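Long-range contacts in glycoside Hydrolase (Bacteroides uniformis, PDB 5T99), which probably hydrolyses galactosidic bonds as a family 2 glycoside hydrolase of an agarose-degrading pathway, and binds galacto-isofagomine in its active site: residues Ser29-Asn33 with Arg89-Ile93; Ile102-Asp108 with Asn171-Asp177; Ile118-Val123 with Ile137-Lys142. All coordinates share one frame; numbering follows the deposited sequence.

Contact 1. Residues Ser29-Asn33 with Arg89-Ile93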
loop_
_atom_site.group_PDB
_atom_site.type_symbol
_atom_site.label_atom_id
_atom_site.label_comp_id
_atom_site.label_asym_id
_atom_site.label_seq_id
_atom_site.Cartn_x
_atom_site.Cartn_y
_atom_site.Cartn_z
ATOM N N SER A 29 12.669 13.984 12.226
ATOM C CA SER A 29 12.878 12.553 12.383
ATOM C C SER A 29 13.658 12.223 13.649
ATOM O O SER A 29 14.703 12.812 13.904
ATOM C CB SER A 29 13.627 11.982 11.183
ATOM O OG SER A 29 13.912 10.601 11.377
ATOM N N PHE A 30 13.130 11.274 14.418
ATOM C CA PHE A 30 13.762 10.762 15.621
ATOM C C PHE A 30 14.157 9.291 15.422
ATOM O O PHE A 30 14.316 8.556 16.390
ATOM C CB PHE A 30 12.790 10.916 16.804
ATOM C CG PHE A 30 13.465 11.029 18.154
ATOM C CD1 PHE A 30 14.386 12.051 18.409
ATOM C CD2 PHE A 30 13.151 10.143 19.181
ATOM C CE1 PHE A 30 14.994 12.169 19.654
ATOM C CE2 PHE A 30 13.757 10.258 20.429
ATOM C CZ PHE A 30 14.680 11.271 20.667
ATOM N N ASN A 31 14.364 8.894 14.164
ATOM C CA ASN A 31 14.637 7.506 13.783
ATOM C C ASN A 31 16.067 7.037 14.043
ATOM O O ASN A 31 16.322 5.832 14.086
ATOM C CB ASN A 31 14.375 7.313 12.280
ATOM C CG ASN A 31 12.903 7.274 11.929
ATOM O OD1 ASN A 31 12.033 7.207 12.791
ATOM N ND2 ASN A 31 12.618 7.300 10.645
ATOM N N GLU A 32 17.000 7.971 14.176
ATOM C CA GLU A 32 18.409 7.619 14.169
ATOM C C GLU A 32 18.864 7.212 15.566
ATOM O O GLU A 32 18.379 7.745 16.571
ATOM C CB GLU A 32 19.269 8.777 13.631
ATOM C CG GLU A 32 19.165 9.006 12.121
ATOM C CD GLU A 32 17.797 9.520 11.678
ATOM O OE1 GLU A 32 17.218 8.923 10.743
ATOM O OE2 GLU A 32 17.291 10.506 12.279
ATOM N N ASN A 33 19.788 6.252 15.601
ATOM C CA ASN A 33 20.565 5.886 16.796
ATOM C C ASN A 33 19.742 5.263 17.925
ATOM O O ASN A 33 19.683 5.798 19.025
ATOM C CB ASN A 33 21.393 7.082 17.306
ATOM C CG ASN A 33 22.326 7.644 16.241
ATOM O OD1 ASN A 33 23.091 6.914 15.621
ATOM N ND2 ASN A 33 22.261 8.947 16.029
ATOM N N ARG A 89 15.593 1.002 22.786
ATOM C CA ARG A 89 16.028 2.066 23.682
ATOM C C ARG A 89 16.788 3.095 22.883
ATOM O O ARG A 89 17.557 2.737 22.005
ATOM C CB ARG A 89 16.961 1.520 24.766
ATOM C CG ARG A 89 16.284 0.729 25.875
ATOM C CD ARG A 89 17.340 0.103 26.789
ATOM N NE ARG A 89 18.179 1.108 27.463
ATOM C CZ ARG A 89 17.922 1.688 28.638
ATOM N NH1 ARG A 89 16.822 1.419 29.332
ATOM N NH2 ARG A 89 18.780 2.572 29.126
ATOM N N LYS A 90 16.566 4.367 23.189
ATOM C CA LYS A 90 17.347 5.457 22.619
ATOM C C LYS A 90 17.754 6.389 23.746
ATOM O O LYS A 90 16.926 6.763 24.566
ATOM C CB LYS A 90 16.547 6.219 21.564
ATOM C CG LYS A 90 17.290 7.409 20.970
ATOM C CD LYS A 90 16.631 7.942 19.707
ATOM C CE LYS A 90 17.353 9.183 19.187
ATOM N NZ LYS A 90 16.793 9.711 17.910
ATOM N N THR A 91 19.035 6.755 23.765
ATOM C CA THR A 91 19.617 7.579 24.821
ATOM C C THR A 91 20.045 8.894 24.178
ATOM O O THR A 91 20.728 8.875 23.152
ATOM C CB THR A 91 20.821 6.857 25.487
ATOM O OG1 THR A 91 20.393 5.585 25.990
ATOM C CG2 THR A 91 21.411 7.661 26.637
ATOM N N PHE A 92 19.642 10.021 24.764
ATOM C CA PHE A 92 19.850 11.331 24.139
ATOM C C PHE A 92 19.970 12.451 25.167
ATOM O O PHE A 92 19.312 12.420 26.209
ATOM C CB PHE A 92 18.714 11.646 23.135
ATOM C CG PHE A 92 17.332 11.703 23.751
ATOM C CD1 PHE A 92 16.758 12.921 24.102
ATOM C CD2 PHE A 92 16.610 10.536 23.995
ATOM C CE1 PHE A 92 15.494 12.972 24.678
ATOM C CE2 PHE A 92 15.345 10.583 24.567
ATOM C CZ PHE A 92 14.783 11.803 24.903
ATOM N N ILE A 93 20.814 13.440 24.853
ATOM C CA ILE A 93 20.953 14.648 25.670
ATOM C C ILE A 93 19.722 15.531 25.453
ATOM O O ILE A 93 19.284 15.731 24.319
ATOM C CB ILE A 93 22.213 15.478 25.299
ATOM C CG1 ILE A 93 23.509 14.681 25.509
ATOM C CG2 ILE A 93 22.269 16.788 26.097
ATOM C CD1 ILE A 93 23.880 14.454 26.959
HETATM O O HOH W 1 20.590 5.531 21.789
#

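Contact 2. Residues Ile102-Asp108 with Asn171-Asp177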
loop_
_atom_site.group_PDB
_atom_site.type_symbol
_atom_site.label_atom_id
_atom_site.label_comp_id
_atom_site.label_asym_id
_atom_site.label_seq_id
_atom_site.Cartn_x
_atom_site.Cartn_y
_atom_site.Cartn_z
ATOM N N ILE A 102 7.342 22.438 24.818
ATOM C CA ILE A 102 6.534 21.219 24.838
ATOM C C ILE A 102 7.243 20.239 23.920
ATOM O O ILE A 102 7.590 20.579 22.796
ATOM C CB ILE A 102 5.096 21.441 24.337
ATOM C CG1 ILE A 102 4.399 22.589 25.097
ATOM C CG2 ILE A 102 4.290 20.150 24.441
ATOM C CD1 ILE A 102 4.239 22.385 26.587
ATOM N N VAL A 103 7.474 19.030 24.413
ATOM C CA VAL A 103 8.235 18.026 23.679
ATOM C C VAL A 103 7.407 16.754 23.629
ATOM O O VAL A 103 6.958 16.281 24.662
ATOM C CB VAL A 103 9.594 17.754 24.345
ATOM C CG1 VAL A 103 10.403 16.738 23.529
ATOM C CG2 VAL A 103 10.366 19.063 24.501
ATOM N N ARG A 104 7.181 16.239 22.420
ATOM C CA ARG A 104 6.397 15.019 22.191
ATOM C C ARG A 104 7.133 14.109 21.211
ATOM O O ARG A 104 7.896 14.594 20.368
ATOM C CB ARG A 104 5.026 15.366 21.617
ATOM C CG ARG A 104 4.154 16.250 22.509
ATOM C CD ARG A 104 2.973 16.821 21.727
ATOM N NE ARG A 104 3.382 17.872 20.777
ATOM C CZ ARG A 104 2.803 18.151 19.599
ATOM N NH1 ARG A 104 1.757 17.457 19.145
ATOM N NH2 ARG A 104 3.295 19.147 18.847
ATOM N N ILE A 105 6.917 12.800 21.339
ATOM C CA ILE A 105 7.439 11.835 20.389
ATOM C C ILE A 105 6.253 11.137 19.736
ATOM O O ILE A 105 5.423 10.532 20.423
ATOM C CB ILE A 105 8.361 10.773 21.024
ATOM C CG1 ILE A 105 9.408 11.412 21.939
ATOM C CG2 ILE A 105 9.044 9.938 19.942
ATOM C CD1 ILE A 105 10.384 12.330 21.252
ATOM N N GLY A 106 6.186 11.237 18.415
ATOM C CA GLY A 106 5.115 10.648 17.648
ATOM C C GLY A 106 5.616 9.358 17.034
ATOM O O GLY A 106 6.669 9.344 16.387
ATOM N N PHE A 107 4.862 8.280 17.251
ATOM C CA PHE A 107 5.094 6.999 16.604
ATOM C C PHE A 107 3.977 6.768 15.584
ATOM O O PHE A 107 2.812 6.630 15.965
ATOM C CB PHE A 107 5.090 5.867 17.656
ATOM C CG PHE A 107 6.169 5.989 18.705
ATOM C CD1 PHE A 107 7.368 5.300 18.573
ATOM C CD2 PHE A 107 5.982 6.768 19.828
ATOM C CE1 PHE A 107 8.365 5.403 19.541
ATOM C CE2 PHE A 107 6.969 6.874 20.796
ATOM C CZ PHE A 107 8.162 6.183 20.655
ATOM N N ASP A 108 4.321 6.730 14.298
ATOM C CA ASP A 108 3.352 6.365 13.250
ATOM C C ASP A 108 2.866 4.908 13.320
ATOM O O ASP A 108 1.792 4.569 12.792
ATOM C CB ASP A 108 3.944 6.604 11.856
ATOM C CG ASP A 108 4.189 8.070 11.556
ATOM O OD1 ASP A 108 3.595 8.951 12.231
ATOM O OD2 ASP A 108 4.994 8.330 10.631
ATOM N N ASN A 171 7.782 5.390 10.855
ATOM C CA ASN A 171 8.650 6.475 11.299
ATOM C C ASN A 171 8.279 6.979 12.694
ATOM O O ASN A 171 7.149 6.795 13.169
ATOM C CB ASN A 171 8.623 7.643 10.312
ATOM C CG ASN A 171 9.131 7.272 8.931
ATOM O OD1 ASN A 171 8.435 7.481 7.933
ATOM N ND2 ASN A 171 10.334 6.731 8.858
ATOM N N VAL A 172 9.263 7.603 13.335
ATOM C CA VAL A 172 9.119 8.192 14.658
ATOM C C VAL A 172 9.508 9.659 14.533
ATOM O O VAL A 172 10.442 9.984 13.799
ATOM C CB VAL A 172 10.009 7.458 15.687
ATOM C CG1 VAL A 172 9.837 8.049 17.079
ATOM C CG2 VAL A 172 9.664 5.970 15.714
ATOM N N TRP A 173 8.801 10.535 15.241
ATOM C CA TRP A 173 8.963 11.985 15.081
ATOM C C TRP A 173 9.177 12.697 16.419
ATOM O O TRP A 173 8.505 12.394 17.398
ATOM C CB TRP A 173 7.744 12.577 14.367
ATOM C CG TRP A 173 7.507 11.932 13.054
ATOM C CD1 TRP A 173 6.672 10.890 12.802
ATOM C CD2 TRP A 173 8.155 12.237 11.816
ATOM N NE1 TRP A 173 6.741 10.539 11.484
ATOM C CE2 TRP A 173 7.646 11.347 10.851
ATOM C CE3 TRP A 173 9.119 13.178 11.428
ATOM C CZ2 TRP A 173 8.054 11.372 9.513
ATOM C CZ3 TRP A 173 9.537 13.202 10.095
ATOM C CH2 TRP A 173 8.993 12.307 9.152
ATOM N N LEU A 174 10.127 13.626 16.442
ATOM C CA LEU A 174 10.327 14.528 17.564
ATOM C C LEU A 174 9.643 15.854 17.246
ATOM O O LEU A 174 9.870 16.424 16.185
ATOM C CB LEU A 174 11.828 14.750 17.796
ATOM C CG LEU A 174 12.248 15.833 18.798
ATOM C CD1 LEU A 174 11.923 15.395 20.216
ATOM C CD2 LEU A 174 13.732 16.147 18.624
ATOM N N ARG A 175 8.823 16.341 18.173
ATOM C CA ARG A 175 8.086 17.596 18.007
ATOM C C ARG A 175 8.413 18.501 19.181
ATOM O O ARG A 175 8.107 18.174 20.334
ATOM C CB ARG A 175 6.580 17.327 17.922
ATOM C CG ARG A 175 6.163 16.728 16.583
ATOM C CD ARG A 175 4.895 15.889 16.658
ATOM N NE ARG A 175 4.773 14.991 15.505
ATOM C CZ ARG A 175 3.919 13.964 15.408
ATOM N NH1 ARG A 175 3.054 13.674 16.396
ATOM N NH2 ARG A 175 3.924 13.214 14.300
ATOM N N VAL A 176 9.068 19.622 18.887
ATOM C CA VAL A 176 9.448 20.590 19.889
ATOM C C VAL A 176 8.642 21.838 19.579
ATOM O O VAL A 176 8.828 22.448 18.525
ATOM C CB VAL A 176 10.960 20.878 19.836
ATOM C CG1 VAL A 176 11.342 22.003 20.803
ATOM C CG2 VAL A 176 11.742 19.613 20.161
ATOM N N ASP A 177 7.739 22.204 20.485
ATOM C CA ASP A 177 6.871 23.361 20.295
ATOM C C ASP A 177 7.004 24.389 21.420
ATOM O O ASP A 177 7.408 24.050 22.528
ATOM C CB ASP A 177 5.417 22.897 20.187
ATOM C CG ASP A 177 5.113 22.246 18.854
ATOM O OD1 ASP A 177 4.584 22.936 17.968
ATOM O OD2 ASP A 177 5.418 21.048 18.685
HETATM O O HOH W 2 5.577 19.530 20.873
HETATM O O HOH W 3 5.680 6.355 8.944
HETATM O O HOH W 4 3.344 10.407 14.834
#

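Contact 3. Residues Ile118-Val123 with Ile137-Lys142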
loop_
_atom_site.group_PDB
_atom_site.type_symbol
_atom_site.label_atom_id
_atom_site.label_comp_id
_atom_site.label_asym_id
_atom_site.label_seq_id
_atom_site.Cartn_x
_atom_site.Cartn_y
_atom_site.Cartn_z
ATOM N N ILE A 118 9.759 6.935 29.520
ATOM C CA ILE A 118 10.781 7.996 29.434
ATOM C C ILE A 118 11.431 8.145 30.823
ATOM O O ILE A 118 10.748 8.401 31.828
ATOM C CB ILE A 118 10.230 9.344 28.871
ATOM C CG1 ILE A 118 11.343 10.397 28.733
ATOM C CG2 ILE A 118 9.118 9.916 29.730
ATOM C CD1 ILE A 118 12.353 10.098 27.653
ATOM N N ASN A 119 12.749 7.947 30.868
ATOM C CA ASN A 119 13.509 7.970 32.124
ATOM C C ASN A 119 12.883 7.095 33.231
ATOM O O ASN A 119 12.798 7.506 34.397
ATOM C CB ASN A 119 13.702 9.419 32.581
ATOM C CG ASN A 119 14.486 10.237 31.575
ATOM O OD1 ASN A 119 15.386 9.717 30.920
ATOM N ND2 ASN A 119 14.149 11.524 31.446
ATOM N N GLY A 120 12.435 5.900 32.837
ATOM C CA GLY A 120 11.767 4.967 33.740
ATOM C C GLY A 120 10.268 5.146 33.970
ATOM O O GLY A 120 9.630 4.224 34.464
ATOM N N VAL A 121 9.686 6.300 33.637
ATOM C CA VAL A 121 8.259 6.514 33.880
ATOM C C VAL A 121 7.446 6.086 32.672
ATOM O O VAL A 121 7.681 6.563 31.567
ATOM C CB VAL A 121 7.928 7.981 34.194
ATOM C CG1 VAL A 121 6.456 8.125 34.572
ATOM C CG2 VAL A 121 8.820 8.505 35.310
ATOM N N LYS A 122 6.472 5.206 32.901
ATOM C CA LYS A 122 5.561 4.739 31.855
ATOM C C LYS A 122 4.702 5.901 31.386
ATOM O O LYS A 122 4.080 6.568 32.207
ATOM C CB LYS A 122 4.671 3.616 32.395
ATOM C CG LYS A 122 3.868 2.866 31.337
ATOM C CD LYS A 122 3.636 1.424 31.784
ATOM C CE LYS A 122 2.615 0.695 30.926
ATOM N NZ LYS A 122 1.241 1.276 31.025
ATOM N N VAL A 123 4.697 6.153 30.080
ATOM C CA VAL A 123 3.988 7.307 29.498
ATOM C C VAL A 123 3.125 6.971 28.267
ATOM O O VAL A 123 2.587 7.873 27.615
ATOM C CB VAL A 123 4.983 8.446 29.137
ATOM C CG1 VAL A 123 5.439 9.177 30.397
ATOM C CG2 VAL A 123 6.180 7.909 28.349
ATOM N N ILE A 137 6.619 13.944 26.587
ATOM C CA ILE A 137 7.765 13.792 27.505
ATOM C C ILE A 137 8.207 15.085 28.225
ATOM O O ILE A 137 9.230 15.081 28.915
ATOM C CB ILE A 137 8.977 13.120 26.812
ATOM C CG1 ILE A 137 9.634 14.032 25.772
ATOM C CG2 ILE A 137 8.557 11.809 26.182
ATOM C CD1 ILE A 137 11.037 13.603 25.394
ATOM N N THR A 138 7.425 16.159 28.090
ATOM C CA THR A 138 7.762 17.473 28.635
ATOM C C THR A 138 8.106 17.477 30.128
ATOM O O THR A 138 9.080 18.104 30.534
ATOM C CB THR A 138 6.602 18.467 28.413
ATOM O OG1 THR A 138 6.207 18.442 27.038
ATOM C CG2 THR A 138 7.000 19.906 28.806
ATOM N N LYS A 139 7.295 16.806 30.939
ATOM C CA LYS A 139 7.471 16.837 32.402
ATOM C C LYS A 139 8.684 16.040 32.901
ATOM O O LYS A 139 9.225 16.357 33.953
ATOM C CB LYS A 139 6.202 16.351 33.112
ATOM C CG LYS A 139 5.041 17.304 32.937
ATOM C CD LYS A 139 3.746 16.746 33.500
ATOM C CE LYS A 139 2.583 17.688 33.204
ATOM N NZ LYS A 139 1.438 17.449 34.130
ATOM N N TYR A 140 9.108 15.033 32.137
ATOM C CA TYR A 140 10.191 14.140 32.529
ATOM C C TYR A 140 11.525 14.426 31.833
ATOM O O TYR A 140 12.542 13.817 32.179
ATOM C CB TYR A 140 9.765 12.706 32.256
ATOM C CG TYR A 140 8.377 12.410 32.776
ATOM C CD1 TYR A 140 8.107 12.435 34.153
ATOM C CD2 TYR A 140 7.323 12.138 31.902
ATOM C CE1 TYR A 140 6.833 12.176 34.641
ATOM C CE2 TYR A 140 6.045 11.878 32.379
ATOM C CZ TYR A 140 5.806 11.899 33.744
ATOM O OH TYR A 140 4.544 11.645 34.215
ATOM N N LEU A 141 11.529 15.348 30.868
ATOM C CA LEU A 141 12.726 15.645 30.079
ATOM C C LEU A 141 13.766 16.357 30.925
ATOM O O LEU A 141 13.444 17.302 31.624
ATOM C CB LEU A 141 12.369 16.522 28.875
ATOM C CG LEU A 141 13.471 16.893 27.875
ATOM C CD1 LEU A 141 14.060 15.658 27.222
ATOM C CD2 LEU A 141 12.914 17.836 26.823
ATOM N N LYS A 142 15.008 15.895 30.834
ATOM C CA LYS A 142 16.125 16.450 31.589
ATOM C C LYS A 142 17.038 17.217 30.642
ATOM O O LYS A 142 17.681 16.624 29.777
ATOM C CB LYS A 142 16.910 15.327 32.265
ATOM C CG LYS A 142 16.077 14.436 33.173
ATOM C CD LYS A 142 16.940 13.357 33.827
ATOM C CE LYS A 142 16.097 12.427 34.696
ATOM N NZ LYS A 142 16.629 12.343 36.089
#

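Contact 1. Residues Ser29-Asn33 with Arg89-Ile93
Phe-30 meets Lys-90 and Phe-92 of strand 86-93 with two different parts of its ring. The Lys-90 ammonium sits over one face in a cation-pi contact, NZ 3.4 Å from the centroid of the Phe-30 ring and 13° off its normal, while CE follows over the same face. The ring edge, led by CZ, runs into the face of Phe-92 in a T-shaped stack, the planes 86° apart. Carbonyl O of Phe-30 also accepts from Lys-90 NZ at 3.1 Å, the donor standing well above the carbonyl plane; Trp-34 NE1 is its second donor. At Asn-31 the backbone N bonds back to Ser-29 OG, an ST turn that bends the loop. Glu-32 turns its carbonyl O to Lys-90 NZ at 2.9 Å, in the carbonyl plane. Asn-33 O lies 3.5 Å from Lys-90 CG, and a water links Asn-33 O to Thr-91 N. The extended chain of Lys-90, CG anti to the backbone N (chi1 178°), carries NZ to both carbonyls and over the Phe-30 ring. A methionine in its place would probably leave the carbonyls of Phe-30 and Glu-32 without their shared donor and the Phe-30 face without its cation. A strand lysine thus closes the loop between strands 28-29 and 34-38, which belong to different sheets of a beta sandwich, the jelly-roll-like sugar-binding domain of family 2 glycoside hydrolases.

Contact 2. Residues Ile102-Asp108 with Asn171-Asp177
Arg-104 and Asp-177 form a salt bridge across two antiparallel strands, NH2 of Arg-104 lying 2.9 Å from OD2 of Asp-177. The carboxylate oxygen lies in the guanidinium plane, yet is itself met from above its own plane, the two planes being 58° apart. At the other end Trp-173 NE1 donates to Asp-108 OD2 over 2.9 Å, nearly straight at 166° and within the indole plane. Between them Arg-175 extends over Gly-106, whose CA lies under one face of the guanidinium, 3.9 Å from Arg-175 NH1. On the opposite face Ile-105 CD1 touches Leu-174 CD1 at 3.6 Å, and Val-172 CG1 lies over the Phe-107 ring. Paired backbone bonds set this register, joining Ile-102 with Asp-177, Arg-104 with Arg-175 and Gly-106 with Trp-173. One water receives Arg-104 NE and another spans Asp-108 OD1 and Arg-175 NH2. Farther out, Glu-134 on the adjacent strand 133-136 bridges both Arg-104 NH1 and Arg-175 NH1, while Phe-107 stacks on Phe-133. Val-103, Ile-105, Phe-107, Val-172 and Leu-174 turn into the sandwich, while the opposite face is mixed: with Ile-102 and Trp-173 it carries Arg-104 and Arg-175, whose charge Asp-177 and Glu-134 probably offset.

Contact 3. Residues Ile118-Val123 with Ile137-Lys142
Asn-119 ND2 is used twice, donating to the carbonyl O of Tyr-140 at 2.9 Å and to Asn-147 OD1. Asn-119 sits in the type I' turn, Ile-118 to Val-121, of the beta hairpin formed by strands 114-118 and 121-126 at one end of a six-stranded antiparallel sheet. The bond to Tyr-140 is bent, 134° at the hydrogen, and although it leaves within the amide plane it reaches the oxygen from above the carbonyl plane. On the other side of the amide, OD1 accepts from Val-148 N, so three bonds hold the group's rotation. The Lys-142 chain crosses the amide at a slant, CE 3.9 Å from Asn-119 ND2. Beside this polar link the hairpin packs on the Tyr-140 ring. Val-121 meets it at about a right angle, CG1 over the face in a CH-pi contact, while Ile-118 brings CG2 to 3.6 Å from Tyr-140 CD2. That methyl stands between the backbone N and the carbonyl carbon, leaving CG1, opposite the N (chi1 -177°), to meet Ile-137 CG2. Val-123 runs counter to the tyrosine side chain, its CG1 3.4 Å from Tyr-140 CE2.

All three contacts lie in the sugar-binding domain, their centres 11 to 14 Å apart. Contact 2 pairs the central strands of a four-stranded sheet, whereas strand 86-93 of contact 1 and the hairpin of contact 3 belong to the facing six-stranded one. Contact 1 closes first along the chain; contact 3 is nested within the loop that contact 2 closes. Backbone bonding of Phe-30 to Val-172 ties contact 1 to contact 2; Val-103 O pairs with the backbone N of Ile-137, and Val-103 N with the Thr-138 hydroxyl, joining contact 2 to contact 3. Phe-92 of contact 1 packs on Ile-118, Ile-137 and Leu-141 of contact 3, so loops and side chains join both sheets into one sandwich.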